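Local coordinates for protein nitrite oxidoreductase subunit A (Kuenenia stuttgartiensis, PDB 7B04) that belongs to the molybdopterin oxidoreductase family and holds a molybdenum atom, two guanylate-bearing pterin groups (MD1) and an iron/sulfur cluster, at residues 584-595 with 753-761; 234-242 with 734-745. All coordinates share one frame; numbering follows the deposited sequence.

How the contacts relate
The two contacts share one neighbourhood of the fold, their centres 11 Å apart, and their segments alternate along the chain. Contact 2 sets the start of helix 238-254 beside helix 734-749 at the guanine end of an MD1 group, which D734 binds directly. Helix 753-757 comes next in the chain after helix 734-749 and carries one side of contact 1, farther from the cofactor: the side chain of W758 is about 13 Å from MD1. R241 of contact 2 ties them together, probably hydrogen bonding through NH1 to W584 O and through NE to N757 O, each 2.8 Å, one carbonyl from either segment of contact 1.

Contact 1. Residues 584-595 with 753-761; sequences WVAEDVFKPNLD and RFEDNWKFA
W584, near the end of helix 582-585, meets W758 through CH2, 3.8 Å from CZ3, the six-membered rings at 89°; its CG lies anti to the backbone N (chi1 170°), which carries the far end of the ring toward W758. From here the chain runs on as a loop with two Asx turns, laid over helix 753-757 and the start of helix 759-762. In the first turn D588 OD1 accepts from F590 N, and the same oxygen has a salt bridge to R608. V589 then supplies the polar link: its O takes a hydrogen bond from N757 ND2, 2.9 Å long at 161°, in the carbonyl plane and on a lone pair. ND2 also donates to R753 O, 3.1 Å away, and since both acceptors lie close to the amide plane, the two bonds fix the rotation of the N757 side chain. F590 receives R753 NH1 at its ring edge, with ring and guanidinium planes 88° apart; R753 NE is held by a salt bridge to D751. P592 rests CG on D756 CB. N593 makes the second turn, OD1 accepting from D595 N, while its O lies in the plane of the F760 ring, at the edge, 3.8 Å from CE2. L594 splays its methyls across the helix junction, CD1 on D756 CB and CD2 on K759 CG, and L594 O comes 3.6 Å from F760 CZ.

Contact 2. Residues 234-242 with 734-745; sequences IGKYGMYRF and DVKILAGMASKL. With MD1 (phosphoric acid 4-(2-amino-4-oxo-3,4,5,6,-tetrahydro-pteridin-6-yl)-2-hydroxy-3,4-dimercapto-but-3-en-yl ester guanylate ester), chain C.
D734 OD2 accepts a nearly straight hydrogen bond from MD1 N2, 3.0 Å at 164°, on the guanine end of the cofactor. A second bond, from MD1 N1 to OD1, is weak and uncertain because OD1 is crowded in the model; together they are consistent with a two-point pairing of carboxylate and guanine. D734 sits at the first turn of helix 734-749; the segments 238-242 and 734-745 of the two helices run almost parallel, axes 7° apart and 10.1 Å at closest approach. K236 brings its ammonium to the same carboxylate in a salt bridge of doubtful geometry, the atoms being too close. Behind this polar end the contact is apolar. I234 CG2 lies alongside V735 CG2, 3.5 Å away. L738 turns CD1 onto bare backbone, 3.3 Å from G235 O and close to G238 C, while its other methyl, CD2, meets M239 CE. Farther up, F242 is a knob in a hole formed by L738, M741, A742 and L745; with CG anti to the backbone N (chi1 -177°), its ring reaches across to the neighbouring helix. A742 N lies at the ring edge, and F242 CZ touches both M741 CG and L745 CD1 at 3.6 Å.

Contact 1. Residues 584-595 with 753-761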
loop_
_atom_site.group_PDB
_atom_site.type_symbol
_atom_site.label_atom_id
_atom_site.label_comp_id
_atom_site.label_asym_id
_atom_site.label_seq_id
_atom_site.Cartn_x
_atom_site.Cartn_y
_atom_site.Cartn_z
ATOM N N TRP B 584 34.329 0.165 1.102
ATOM C CA TRP B 584 33.722 -0.244 -0.159
ATOM C C TRP B 584 33.737 0.875 -1.197
ATOM O O TRP B 584 34.045 0.630 -2.369
ATOM C CB TRP B 584 32.292 -0.722 0.094
ATOM C CG TRP B 584 31.476 -0.946 -1.139
ATOM C CD1 TRP B 584 30.323 -0.302 -1.484
ATOM C CD2 TRP B 584 31.737 -1.887 -2.186
ATOM N NE1 TRP B 584 29.853 -0.780 -2.682
ATOM C CE2 TRP B 584 30.704 -1.754 -3.134
ATOM C CE3 TRP B 584 32.745 -2.827 -2.416
ATOM C CZ2 TRP B 584 30.651 -2.526 -4.293
ATOM C CZ3 TRP B 584 32.689 -3.590 -3.568
ATOM C CH2 TRP B 584 31.651 -3.435 -4.490
ATOM N N VAL B 585 33.411 2.105 -0.792
ATOM C CA VAL B 585 33.236 3.195 -1.747
ATOM C C VAL B 585 34.452 4.107 -1.876
ATOM O O VAL B 585 34.588 4.791 -2.903
ATOM C CB VAL B 585 31.993 4.039 -1.393
ATOM C CG1 VAL B 585 30.743 3.178 -1.418
ATOM C CG2 VAL B 585 32.172 4.709 -0.040
ATOM N N ALA B 586 35.336 4.142 -0.880
ATOM C CA ALA B 586 36.471 5.055 -0.888
ATOM C C ALA B 586 37.796 4.307 -0.804
ATOM O O ALA B 586 38.783 4.831 -0.285
ATOM C CB ALA B 586 36.357 6.071 0.249
ATOM N N GLU B 587 37.831 3.081 -1.318
ATOM C CA GLU B 587 39.088 2.358 -1.423
ATOM C C GLU B 587 39.959 3.007 -2.491
ATOM O O GLU B 587 39.456 3.506 -3.501
ATOM C CB GLU B 587 38.830 0.891 -1.767
ATOM C CG GLU B 587 39.860 -0.081 -1.218
ATOM C CD GLU B 587 39.950 -1.352 -2.041
ATOM O OE1 GLU B 587 40.080 -1.250 -3.280
ATOM O OE2 GLU B 587 39.885 -2.452 -1.454
ATOM N N ASP B 588 41.270 3.015 -2.259
ATOM C CA ASP B 588 42.181 3.635 -3.213
ATOM C C ASP B 588 42.119 2.892 -4.542
ATOM O O ASP B 588 42.467 1.710 -4.621
ATOM C CB ASP B 588 43.606 3.651 -2.662
ATOM C CG ASP B 588 44.520 4.588 -3.436
ATOM O OD1 ASP B 588 44.114 5.059 -4.519
ATOM O OD2 ASP B 588 45.640 4.863 -2.964
ATOM N N VAL B 589 41.665 3.594 -5.584
ATOM C CA VAL B 589 41.507 2.975 -6.896
ATOM C C VAL B 589 42.849 2.509 -7.434
ATOM O O VAL B 589 42.959 1.424 -8.021
ATOM C CB VAL B 589 40.819 3.958 -7.858
ATOM C CG1 VAL B 589 40.818 3.408 -9.263
ATOM C CG2 VAL B 589 39.411 4.226 -7.395
ATOM N N PHE B 590 43.893 3.301 -7.224
ATOM C CA PHE B 590 45.217 2.985 -7.728
ATOM C C PHE B 590 45.978 2.092 -6.761
ATOM O O PHE B 590 47.060 1.603 -7.104
ATOM C CB PHE B 590 45.984 4.279 -8.014
ATOM C CG PHE B 590 45.474 5.031 -9.212
ATOM C CD1 PHE B 590 46.149 4.984 -10.420
ATOM C CD2 PHE B 590 44.303 5.764 -9.135
ATOM C CE1 PHE B 590 45.678 5.685 -11.518
ATOM C CE2 PHE B 590 43.825 6.465 -10.230
ATOM C CZ PHE B 590 44.515 6.422 -11.423
ATOM N N LYS B 591 45.438 1.874 -5.559
ATOM C CA LYS B 591 46.029 0.961 -4.577
ATOM C C LYS B 591 44.955 0.052 -3.981
ATOM O O LYS B 591 44.637 0.142 -2.791
ATOM C CB LYS B 591 46.733 1.750 -3.478
ATOM C CG LYS B 591 48.100 2.299 -3.844
ATOM C CD LYS B 591 48.414 3.496 -2.955
ATOM C CE LYS B 591 49.895 3.667 -2.740
ATOM N NZ LYS B 591 50.587 2.364 -2.811
ATOM N N PRO B 592 44.329 -0.801 -4.801
ATOM C CA PRO B 592 43.313 -1.724 -4.280
ATOM C C PRO B 592 43.947 -2.974 -3.688
ATOM O O PRO B 592 45.011 -3.437 -4.114
ATOM C CB PRO B 592 42.499 -2.074 -5.531
ATOM C CG PRO B 592 43.545 -2.138 -6.581
ATOM C CD PRO B 592 44.567 -1.051 -6.243
ATOM N N ASN B 593 43.292 -3.521 -2.663
ATOM C CA ASN B 593 43.777 -4.748 -2.040
ATOM C C ASN B 593 43.146 -5.956 -2.727
ATOM O O ASN B 593 41.911 -6.087 -2.780
ATOM C CB ASN B 593 43.485 -4.770 -0.546
ATOM C CG ASN B 593 44.270 -5.825 0.177
ATOM O OD1 ASN B 593 45.100 -6.507 -0.426
ATOM N ND2 ASN B 593 44.052 -5.944 1.473
ATOM N N LEU B 594 43.998 -6.850 -3.228
ATOM C CA LEU B 594 43.558 -8.024 -3.969
ATOM C C LEU B 594 43.758 -9.306 -3.160
ATOM O O LEU B 594 43.810 -10.402 -3.725
ATOM C CB LEU B 594 44.311 -8.100 -5.300
ATOM C CG LEU B 594 43.619 -7.325 -6.432
ATOM C CD1 LEU B 594 44.159 -5.908 -6.503
ATOM C CD2 LEU B 594 43.769 -8.042 -7.768
ATOM N N ASP B 595 43.877 -9.184 -1.835
ATOM C CA ASP B 595 43.966 -10.327 -0.947
ATOM C C ASP B 595 42.567 -10.667 -0.467
ATOM O O ASP B 595 41.919 -9.806 0.154
ATOM C CB ASP B 595 44.860 -10.005 0.240
ATOM C CG ASP B 595 45.169 -11.221 1.088
ATOM O OD1 ASP B 595 45.444 -12.296 0.524
ATOM O OD2 ASP B 595 45.142 -11.093 2.328
ATOM N N ARG B 753 44.042 -2.266 -14.014
ATOM C CA ARG B 753 43.570 -1.698 -12.754
ATOM C C ARG B 753 42.052 -1.542 -12.672
ATOM O O ARG B 753 41.523 -1.402 -11.564
ATOM C CB ARG B 753 44.220 -0.331 -12.532
ATOM C CG ARG B 753 45.733 -0.377 -12.440
ATOM C CD ARG B 753 46.338 1.018 -12.409
ATOM N NE ARG B 753 46.130 1.752 -13.654
ATOM C CZ ARG B 753 46.653 2.948 -13.906
ATOM N NH1 ARG B 753 47.420 3.539 -13.002
ATOM N NH2 ARG B 753 46.415 3.549 -15.063
ATOM N N PHE B 754 41.331 -1.568 -13.797
ATOM C CA PHE B 754 39.872 -1.528 -13.720
ATOM C C PHE B 754 39.313 -2.823 -13.149
ATOM O O PHE B 754 38.475 -2.802 -12.239
ATOM C CB PHE B 754 39.266 -1.246 -15.095
ATOM C CG PHE B 754 39.263 0.206 -15.471
ATOM C CD1 PHE B 754 38.294 1.066 -14.975
ATOM C CD2 PHE B 754 40.224 0.711 -16.325
ATOM C CE1 PHE B 754 38.294 2.403 -15.324
ATOM C CE2 PHE B 754 40.224 2.042 -16.682
ATOM C CZ PHE B 754 39.261 2.888 -16.178
ATOM N N GLU B 755 39.763 -3.962 -13.674
ATOM C CA GLU B 755 39.270 -5.242 -13.183
ATOM C C GLU B 755 39.760 -5.544 -11.772
ATOM O O GLU B 755 39.119 -6.327 -11.064
ATOM C CB GLU B 755 39.659 -6.353 -14.157
ATOM C CG GLU B 755 38.567 -6.631 -15.184
ATOM C CD GLU B 755 38.873 -7.803 -16.093
ATOM O OE1 GLU B 755 39.944 -7.801 -16.734
ATOM O OE2 GLU B 755 38.035 -8.726 -16.170
ATOM N N ASP B 756 40.882 -4.951 -11.355
ATOM C CA ASP B 756 41.365 -5.157 -9.992
ATOM C C ASP B 756 40.401 -4.567 -8.970
ATOM O O ASP B 756 40.189 -5.149 -7.900
ATOM C CB ASP B 756 42.762 -4.560 -9.831
ATOM C CG ASP B 756 43.779 -5.214 -10.746
ATOM O OD1 ASP B 756 43.499 -6.323 -11.246
ATOM O OD2 ASP B 756 44.860 -4.622 -10.960
ATOM N N ASN B 757 39.813 -3.408 -9.278
ATOM C CA ASN B 757 38.863 -2.789 -8.364
ATOM C C ASN B 757 37.570 -3.589 -8.263
ATOM O O ASN B 757 36.810 -3.396 -7.308
ATOM C CB ASN B 757 38.570 -1.352 -8.800
ATOM C CG ASN B 757 39.529 -0.350 -8.186
ATOM O OD1 ASN B 757 39.326 0.117 -7.064
ATOM N ND2 ASN B 757 40.589 -0.023 -8.915
ATOM N N TRP B 758 37.287 -4.447 -9.243
ATOM C CA TRP B 758 36.108 -5.306 -9.248
ATOM C C TRP B 758 36.492 -6.783 -9.303
ATOM O O TRP B 758 35.728 -7.608 -9.805
ATOM C CB TRP B 758 35.188 -4.946 -10.414
ATOM C CG TRP B 758 34.727 -3.531 -10.355
ATOM C CD1 TRP B 758 35.301 -2.459 -10.966
ATOM C CD2 TRP B 758 33.598 -3.027 -9.634
ATOM N NE1 TRP B 758 34.598 -1.314 -10.676
ATOM C CE2 TRP B 758 33.548 -1.637 -9.858
ATOM C CE3 TRP B 758 32.624 -3.615 -8.821
ATOM C CZ2 TRP B 758 32.562 -0.827 -9.301
ATOM C CZ3 TRP B 758 31.647 -2.809 -8.268
ATOM C CH2 TRP B 758 31.622 -1.430 -8.511
ATOM N N LYS B 759 37.676 -7.125 -8.789
ATOM C CA LYS B 759 38.200 -8.483 -8.927
ATOM C C LYS B 759 37.272 -9.514 -8.294
ATOM O O LYS B 759 36.855 -10.478 -8.947
ATOM C CB LYS B 759 39.595 -8.569 -8.306
ATOM C CG LYS B 759 40.208 -9.960 -8.349
ATOM C CD LYS B 759 40.253 -10.496 -9.771
ATOM C CE LYS B 759 41.208 -9.686 -10.631
ATOM N NZ LYS B 759 41.252 -10.185 -12.031
ATOM N N PHE B 760 36.934 -9.325 -7.020
ATOM C CA PHE B 760 36.108 -10.306 -6.328
ATOM C C PHE B 760 34.662 -10.280 -6.803
ATOM O O PHE B 760 33.962 -11.290 -6.673
ATOM C CB PHE B 760 36.200 -10.079 -4.820
ATOM C CG PHE B 760 37.603 -10.139 -4.290
ATOM C CD1 PHE B 760 38.235 -11.357 -4.112
ATOM C CD2 PHE B 760 38.295 -8.979 -3.988
ATOM C CE1 PHE B 760 39.528 -11.417 -3.634
ATOM C CE2 PHE B 760 39.589 -9.034 -3.508
ATOM C CZ PHE B 760 40.207 -10.255 -3.331
ATOM N N ALA B 761 34.203 -9.159 -7.361
ATOM C CA ALA B 761 32.876 -9.127 -7.966
ATOM C C ALA B 761 32.832 -9.985 -9.223
ATOM O O ALA B 761 31.885 -10.753 -9.433
ATOM C CB ALA B 761 32.476 -7.685 -8.278
#

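Contact 2. Residues 234-242 with 734-745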
loop_
_atom_site.group_PDB
_atom_site.type_symbol
_atom_site.label_atom_id
_atom_site.label_comp_id
_atom_site.label_asym_id
_atom_site.label_seq_id
_atom_site.Cartn_x
_atom_site.Cartn_y
_atom_site.Cartn_z
ATOM N N ILE B 234 26.494 -3.727 -2.005
ATOM C CA ILE B 234 27.446 -4.142 -3.026
ATOM C C ILE B 234 26.918 -3.801 -4.414
ATOM O O ILE B 234 27.636 -3.245 -5.253
ATOM C CB ILE B 234 27.753 -5.642 -2.885
ATOM C CG1 ILE B 234 28.114 -5.963 -1.437
ATOM C CG2 ILE B 234 28.893 -6.037 -3.795
ATOM C CD1 ILE B 234 29.365 -5.262 -0.953
ATOM N N GLY B 235 25.652 -4.118 -4.672
ATOM C CA GLY B 235 25.096 -3.932 -5.997
ATOM C C GLY B 235 24.752 -2.497 -6.342
ATOM O O GLY B 235 24.906 -2.082 -7.494
ATOM N N LYS B 236 24.293 -1.718 -5.362
ATOM C CA LYS B 236 23.831 -0.361 -5.636
ATOM C C LYS B 236 24.817 0.717 -5.191
ATOM O O LYS B 236 25.150 1.599 -5.990
ATOM C CB LYS B 236 22.450 -0.136 -5.020
ATOM C CG LYS B 236 21.371 -1.059 -5.621
ATOM C CD LYS B 236 20.929 -2.151 -4.653
ATOM C CE LYS B 236 20.045 -3.208 -5.328
ATOM N NZ LYS B 236 20.667 -3.847 -6.515
ATOM N N TYR B 237 25.295 0.686 -3.937
ATOM C CA TYR B 237 26.350 1.639 -3.589
ATOM C C TYR B 237 27.646 1.360 -4.338
ATOM O O TYR B 237 28.555 2.196 -4.305
ATOM C CB TYR B 237 26.675 1.678 -2.090
ATOM C CG TYR B 237 25.854 2.658 -1.276
ATOM C CD1 TYR B 237 25.103 2.235 -0.193
ATOM C CD2 TYR B 237 25.817 4.010 -1.608
ATOM C CE1 TYR B 237 24.344 3.128 0.550
ATOM C CE2 TYR B 237 25.057 4.910 -0.870
ATOM C CZ TYR B 237 24.322 4.459 0.207
ATOM O OH TYR B 237 23.564 5.331 0.954
ATOM N N GLY B 238 27.753 0.212 -5.007
ATOM C CA GLY B 238 28.873 -0.022 -5.896
ATOM C C GLY B 238 29.007 1.030 -6.975
ATOM O O GLY B 238 30.083 1.171 -7.563
ATOM N N MET B 239 27.928 1.768 -7.258
ATOM C CA MET B 239 28.016 2.880 -8.198
ATOM C C MET B 239 28.985 3.945 -7.702
ATOM O O MET B 239 29.721 4.541 -8.496
ATOM C CB MET B 239 26.631 3.483 -8.418
ATOM C CG MET B 239 26.583 4.570 -9.476
ATOM S SD MET B 239 26.941 3.929 -11.118
ATOM C CE MET B 239 25.438 3.018 -11.443
ATOM N N TYR B 240 29.004 4.197 -6.390
ATOM C CA TYR B 240 29.981 5.128 -5.838
ATOM C C TYR B 240 31.401 4.612 -6.023
ATOM O O TYR B 240 32.333 5.403 -6.210
ATOM C CB TYR B 240 29.701 5.385 -4.356
ATOM C CG TYR B 240 28.445 6.184 -4.080
ATOM C CD1 TYR B 240 27.684 6.709 -5.117
ATOM C CD2 TYR B 240 28.029 6.423 -2.778
ATOM C CE1 TYR B 240 26.537 7.441 -4.862
ATOM C CE2 TYR B 240 26.888 7.156 -2.515
ATOM C CZ TYR B 240 26.145 7.660 -3.558
ATOM O OH TYR B 240 25.007 8.387 -3.292
ATOM N N ARG B 241 31.585 3.291 -5.976
ATOM C CA ARG B 241 32.886 2.711 -6.286
ATOM C C ARG B 241 33.227 2.903 -7.758
ATOM O O ARG B 241 34.380 3.190 -8.103
ATOM C CB ARG B 241 32.892 1.228 -5.913
ATOM C CG ARG B 241 34.249 0.552 -5.976
ATOM C CD ARG B 241 34.122 -0.917 -5.602
ATOM N NE ARG B 241 35.407 -1.610 -5.624
ATOM C CZ ARG B 241 36.207 -1.735 -4.571
ATOM N NH1 ARG B 241 35.858 -1.209 -3.404
ATOM N NH2 ARG B 241 37.357 -2.384 -4.683
ATOM N N PHE B 242 32.237 2.742 -8.638
ATOM C CA PHE B 242 32.454 2.974 -10.063
ATOM C C PHE B 242 32.888 4.411 -10.326
ATOM O O PHE B 242 33.815 4.653 -11.108
ATOM C CB PHE B 242 31.186 2.643 -10.847
ATOM C CG PHE B 242 31.336 2.788 -12.334
ATOM C CD1 PHE B 242 31.979 1.812 -13.077
ATOM C CD2 PHE B 242 30.836 3.902 -12.989
ATOM C CE1 PHE B 242 32.119 1.944 -14.447
ATOM C CE2 PHE B 242 30.974 4.040 -14.356
ATOM C CZ PHE B 242 31.616 3.059 -15.086
ATOM N N ASP B 734 23.465 -6.498 -10.321
ATOM C CA ASP B 734 23.966 -5.131 -10.431
ATOM C C ASP B 734 25.471 -5.108 -10.249
ATOM O O ASP B 734 26.180 -4.367 -10.937
ATOM C CB ASP B 734 23.308 -4.228 -9.384
ATOM C CG ASP B 734 21.803 -4.213 -9.472
ATOM O OD1 ASP B 734 21.132 -4.644 -8.517
ATOM O OD2 ASP B 734 21.285 -3.772 -10.505
ATOM N N VAL B 735 25.972 -5.956 -9.356
ATOM C CA VAL B 735 27.406 -6.012 -9.102
ATOM C C VAL B 735 28.161 -6.377 -10.385
ATOM O O VAL B 735 29.222 -5.812 -10.683
ATOM C CB VAL B 735 27.685 -6.996 -7.945
ATOM C CG1 VAL B 735 27.727 -8.455 -8.423
ATOM C CG2 VAL B 735 28.987 -6.642 -7.272
ATOM N N LYS B 736 27.589 -7.270 -11.202
ATOM C CA LYS B 736 28.225 -7.663 -12.458
ATOM C C LYS B 736 28.024 -6.611 -13.543
ATOM O O LYS B 736 28.878 -6.462 -14.423
ATOM C CB LYS B 736 27.687 -9.022 -12.895
ATOM C CG LYS B 736 27.503 -9.988 -11.734
ATOM C CD LYS B 736 28.306 -11.264 -11.932
ATOM C CE LYS B 736 27.716 -12.433 -11.153
ATOM N N ILE B 737 26.904 -5.883 -13.503
ATOM C CA ILE B 737 26.707 -4.789 -14.448
ATOM C C ILE B 737 27.733 -3.691 -14.207
ATOM O O ILE B 737 28.313 -3.141 -15.153
ATOM C CB ILE B 737 25.266 -4.256 -14.349
ATOM C CG1 ILE B 737 24.259 -5.348 -14.714
ATOM C CG2 ILE B 737 25.081 -3.041 -15.248
ATOM C CD1 ILE B 737 22.821 -4.971 -14.433
ATOM N N LEU B 738 27.982 -3.360 -12.939
ATOM C CA LEU B 738 29.033 -2.402 -12.615
ATOM C C LEU B 738 30.403 -2.932 -13.021
ATOM O O LEU B 738 31.212 -2.204 -13.607
ATOM C CB LEU B 738 29.005 -2.085 -11.122
ATOM C CG LEU B 738 27.752 -1.391 -10.589
ATOM C CD1 LEU B 738 27.757 -1.394 -9.075
ATOM C CD2 LEU B 738 27.657 0.027 -11.119
ATOM N N ALA B 739 30.678 -4.204 -12.721
ATOM C CA ALA B 739 31.964 -4.790 -13.081
ATOM C C ALA B 739 32.113 -4.916 -14.591
ATOM O O ALA B 739 33.185 -4.637 -15.140
ATOM C CB ALA B 739 32.127 -6.153 -12.408
ATOM N N GLY B 740 31.050 -5.338 -15.279
ATOM C CA GLY B 740 31.110 -5.431 -16.728
ATOM C C GLY B 740 31.352 -4.088 -17.390
ATOM O O GLY B 740 32.050 -4.001 -18.403
ATOM N N MET B 741 30.780 -3.022 -16.825
ATOM C CA MET B 741 31.042 -1.685 -17.350
ATOM C C MET B 741 32.489 -1.276 -17.110
ATOM O O MET B 741 33.125 -0.673 -17.982
ATOM C CB MET B 741 30.089 -0.677 -16.712
ATOM C CG MET B 741 30.149 0.708 -17.328
ATOM S SD MET B 741 29.636 0.703 -19.052
ATOM C CE MET B 741 27.901 0.308 -18.870
ATOM N N ALA B 742 33.028 -1.607 -15.934
ATOM C CA ALA B 742 34.408 -1.251 -15.628
ATOM C C ALA B 742 35.377 -2.059 -16.479
ATOM O O ALA B 742 36.406 -1.537 -16.925
ATOM C CB ALA B 742 34.689 -1.457 -14.141
ATOM N N SER B 743 35.068 -3.339 -16.704
ATOM C CA SER B 743 35.958 -4.188 -17.487
ATOM C C SER B 743 36.069 -3.688 -18.921
ATOM O O SER B 743 37.159 -3.688 -19.504
ATOM C CB SER B 743 35.460 -5.633 -17.462
ATOM O OG SER B 743 35.454 -6.148 -16.143
ATOM N N LYS B 744 34.950 -3.253 -19.506
ATOM C CA LYS B 744 34.993 -2.723 -20.864
ATOM C C LYS B 744 35.748 -1.403 -20.921
ATOM O O LYS B 744 36.431 -1.124 -21.913
ATOM C CB LYS B 744 33.575 -2.558 -21.412
ATOM C CG LYS B 744 33.514 -2.128 -22.871
ATOM C CD LYS B 744 34.138 -3.170 -23.789
ATOM C CE LYS B 744 33.284 -4.427 -23.870
ATOM N NZ LYS B 744 33.850 -5.420 -24.826
ATOM N N LEU B 745 35.650 -0.586 -19.868
ATOM C CA LEU B 745 36.483 0.609 -19.788
ATOM C C LEU B 745 37.958 0.237 -19.745
ATOM O O LEU B 745 38.794 0.900 -20.371
ATOM C CB LEU B 745 36.104 1.439 -18.560
ATOM C CG LEU B 745 34.788 2.216 -18.613
ATOM C CD1 LEU B 745 34.477 2.823 -17.256
ATOM C CD2 LEU B 745 34.841 3.293 -19.684
HETATM P PB MD1 C . 13.008 6.348 -5.807
HETATM O O3B MD1 C . 11.685 5.372 -5.756
HETATM O O1B MD1 C . 13.198 6.804 -7.232
HETATM O O2B MD1 C . 14.219 5.558 -5.373
HETATM O O3A MD1 C . 12.865 7.668 -4.823
HETATM C C10 MD1 C . 11.968 7.699 -3.750
HETATM C C11 MD1 C . 11.361 9.128 -3.632
HETATM O O11 MD1 C . 9.938 9.156 -4.377
HETATM C C12 MD1 C . 11.285 9.516 -2.358
HETATM S S12 MD1 C . 11.716 8.327 -1.054
HETATM C C13 MD1 C . 10.862 10.927 -1.853
HETATM S S13 MD1 C . 10.868 11.087 -0.043
HETATM C C14 MD1 C . 10.455 12.103 -2.608
HETATM N N15 MD1 C . 8.884 12.248 -2.335
HETATM C C16 MD1 C . 8.174 13.094 -3.213
HETATM C C15 MD1 C . 6.785 13.491 -2.860
HETATM O O14 MD1 C . 6.304 13.103 -1.849
HETATM N N17 MD1 C . 6.007 14.372 -3.771
HETATM C C17 MD1 C . 6.635 14.870 -5.089
HETATM N N16 MD1 C . 5.875 15.733 -5.974
HETATM N N18 MD1 C . 8.044 14.478 -5.458
HETATM C C20 MD1 C . 8.818 13.629 -4.591
HETATM N N8 MD1 C . 10.121 13.288 -4.985
HETATM C C7 MD1 C . 10.902 12.265 -4.036
HETATM P PA MD1 C . 11.616 3.898 -6.497
HETATM O O1A MD1 C . 10.645 2.994 -5.779
HETATM O O2A MD1 C . 11.149 4.122 -7.905
HETATM O "O5'" MD1 C . 13.077 3.152 -6.624
HETATM C "C5'" MD1 C . 13.047 1.811 -7.028
HETATM C "C4'" MD1 C . 13.332 1.687 -8.565
HETATM O "O4'" MD1 C . 14.445 0.627 -8.803
HETATM C "C1'" MD1 C . 13.699 -0.649 -9.299
HETATM N N9 MD1 C . 14.141 -1.855 -8.545
HETATM C C4 MD1 C . 15.382 -2.285 -8.702
HETATM N N3 MD1 C . 16.500 -1.766 -9.531
HETATM C C2 MD1 C . 17.786 -2.450 -9.509
HETATM N N2 MD1 C . 18.870 -1.940 -10.317
HETATM N N1 MD1 C . 17.989 -3.620 -8.693
HETATM C C6 MD1 C . 16.908 -4.112 -7.899
HETATM O O6 MD1 C . 17.068 -5.074 -7.227
HETATM C C5 MD1 C . 15.554 -3.390 -7.925
HETATM N N7 MD1 C . 14.404 -3.623 -7.301
HETATM C C8 MD1 C . 13.517 -2.676 -7.679
HETATM C "C2'" MD1 C . 12.460 -0.421 -9.118
HETATM O "O2'" MD1 C . 11.674 -1.042 -10.178
HETATM C "C3'" MD1 C . 12.308 1.228 -9.178
HETATM O "O3'" MD1 C . 12.304 1.658 -10.571
#